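Side-chain contact in putative cell surface protein (Streptococcus pyogenes, PDB 4OFQ), which probably serves as a cell-surface adhesin of the antigen I/II family, with a calcium ion bound in its C-terminal region: residues Ala137-Lys140 with Ala141-Lys145. Sequence-based numbering, arbitrary orientation.
Sequences AFYK and AYVQK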
loop_
_atom_site.group_PDB
_atom_site.type_symbol
_atom_site.label_atom_id
_atom_site.label_comp_id
_atom_site.label_asym_id
_atom_site.label_seq_id
_atom_site.Cartn_x
_atom_site.Cartn_y
_atom_site.Cartn_z
ATOM N N ALA A 137 -6.858 38.387 -3.763
ATOM C CA ALA A 137 -7.201 38.156 -2.358
ATOM C C ALA A 137 -6.289 37.111 -1.718
ATOM O O ALA A 137 -5.861 37.257 -0.565
ATOM C CB ALA A 137 -8.669 37.736 -2.216
ATOM N N PHE A 138 -6.012 36.051 -2.471
ATOM C CA PHE A 138 -5.199 34.946 -1.993
ATOM C C PHE A 138 -3.752 35.406 -1.803
ATOM O O PHE A 138 -3.072 34.993 -0.857
ATOM C CB PHE A 138 -5.289 33.788 -2.992
ATOM C CG PHE A 138 -4.771 32.477 -2.470
ATOM C CD1 PHE A 138 -5.572 31.648 -1.693
ATOM C CD2 PHE A 138 -3.482 32.064 -2.775
ATOM C CE1 PHE A 138 -5.085 30.429 -1.222
ATOM C CE2 PHE A 138 -2.994 30.855 -2.310
ATOM C CZ PHE A 138 -3.789 30.043 -1.535
ATOM N N TYR A 139 -3.301 36.277 -2.700
ATOM C CA TYR A 139 -1.967 36.839 -2.617
ATOM C C TYR A 139 -1.808 37.665 -1.340
ATOM O O TYR A 139 -0.832 37.526 -0.599
ATOM C CB TYR A 139 -1.680 37.715 -3.837
ATOM C CG TYR A 139 -0.385 38.461 -3.697
ATOM C CD1 TYR A 139 0.830 37.783 -3.726
ATOM C CD2 TYR A 139 -0.366 39.845 -3.508
ATOM C CE1 TYR A 139 2.030 38.453 -3.579
ATOM C CE2 TYR A 139 0.833 40.529 -3.363
ATOM C CZ TYR A 139 2.028 39.823 -3.392
ATOM O OH TYR A 139 3.224 40.481 -3.244
ATOM N N LYS A 140 -2.786 38.524 -1.079
ATOM C CA LYS A 140 -2.730 39.401 0.078
ATOM C C LYS A 140 -2.824 38.616 1.393
ATOM O O LYS A 140 -2.100 38.895 2.353
ATOM C CB LYS A 140 -3.846 40.445 -0.029
ATOM C CG LYS A 140 -3.875 41.492 1.066
ATOM C CD LYS A 140 -4.981 42.500 0.781
ATOM C CE LYS A 140 -4.913 43.695 1.717
ATOM N NZ LYS A 140 -6.069 44.608 1.487
ATOM N N ALA A 141 -3.697 37.615 1.426
ATOM C CA ALA A 141 -3.951 36.868 2.651
ATOM C C ALA A 141 -2.853 35.868 3.008
ATOM O O ALA A 141 -2.521 35.710 4.189
ATOM C CB ALA A 141 -5.305 36.155 2.573
ATOM N N TYR A 142 -2.306 35.179 2.007
ATOM C CA TYR A 142 -1.382 34.075 2.281
ATOM C C TYR A 142 -0.001 34.239 1.660
ATOM O O TYR A 142 0.992 34.164 2.362
ATOM C CB TYR A 142 -2.012 32.730 1.889
ATOM C CG TYR A 142 -3.359 32.563 2.548
ATOM C CD1 TYR A 142 -3.457 32.346 3.916
ATOM C CD2 TYR A 142 -4.526 32.688 1.818
ATOM C CE1 TYR A 142 -4.685 32.227 4.531
ATOM C CE2 TYR A 142 -5.756 32.585 2.424
ATOM C CZ TYR A 142 -5.832 32.356 3.777
ATOM O OH TYR A 142 -7.066 32.248 4.376
ATOM N N VAL A 143 0.052 34.471 0.353
ATOM C CA VAL A 143 1.323 34.513 -0.369
ATOM C C VAL A 143 2.258 35.621 0.123
ATOM O O VAL A 143 3.431 35.376 0.436
ATOM C CB VAL A 143 1.092 34.704 -1.871
ATOM C CG1 VAL A 143 2.428 34.772 -2.605
ATOM C CG2 VAL A 143 0.200 33.580 -2.422
ATOM N N GLN A 144 1.726 36.837 0.185
ATOM C CA GLN A 144 2.501 38.008 0.595
ATOM C C GLN A 144 2.876 37.957 2.079
ATOM O O GLN A 144 3.807 38.643 2.522
ATOM C CB GLN A 144 1.716 39.288 0.284
ATOM C CG GLN A 144 2.510 40.573 0.412
ATOM C CD GLN A 144 1.718 41.787 -0.046
ATOM O OE1 GLN A 144 0.551 41.945 0.306
ATOM N NE2 GLN A 144 2.351 42.647 -0.839
ATOM N N LYS A 145 2.143 37.152 2.844
ATOM C CA LYS A 145 2.462 36.953 4.256
ATOM C C LYS A 145 3.396 35.759 4.481
ATOM O O LYS A 145 3.767 35.456 5.616
ATOM C CB LYS A 145 1.179 36.790 5.071
ATOM C CG LYS A 145 0.271 38.022 5.018
ATOM C CD LYS A 145 -0.934 37.861 5.937
ATOM C CE LYS A 145 -1.809 39.099 5.912
ATOM N NZ LYS A 145 -3.028 38.924 6.751
HETATM O O HOH W 1 -0.585 41.065 2.668
#
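Gln-144 lies across one face of the Tyr-139 ring, five residues further along the chain. Its CB sits over that face, 3.9 Å from the ring centroid and 19° off the normal, a CH-pi contact. CG, anti to the backbone N (chi1 -169°), carries the extended chain outward over the phenol, 3.7 Å from Tyr-139 OH. CD follows at 3.7 Å from Tyr-139 CE2, with the amide plane turned 45° to the ring. Its OE1 accepts a hydrogen bond of 2.8 Å from a water that also donates to Lys-140 O, while NE2 bonds to Met-53 O. Glutamine suits this place because its methylenes cover an aromatic face and its amide both gives and takes hydrogen bonds.

A wider, pi-type turn lets Gln-144 N reach back five residues to Tyr-139 O (2.8 Å), in the carbonyl plane, whereas Tyr-142 N keeps the alpha-helical bond to Phe-138 O, which also receives a weak one from Val-143 N. The branched Val-143 can serve two rings: CG1 packs 3.6 Å from Tyr-139 CD1, and CG2 lies 4.0 Å from Phe-138 CD2. At the CD1 side of the Phe-138 ring, Tyr-142 CD2 lies over a face, offset toward the rim (3.8 Å from Phe-138 CD1).

These side chains join helix 135-143 and the turn after it to the mixed sheet, where Phe-138, Tyr-139 and Val-143 pack on Phe-64 of strand 64-70. Tyrosine suits position 139: its ring packs there and under the glutamine methylenes, while Ala-55 N bonds its hydroxyl. The Tyr-142 hydroxyl bonds to Asp-91, tying the helix to a neighbouring loop.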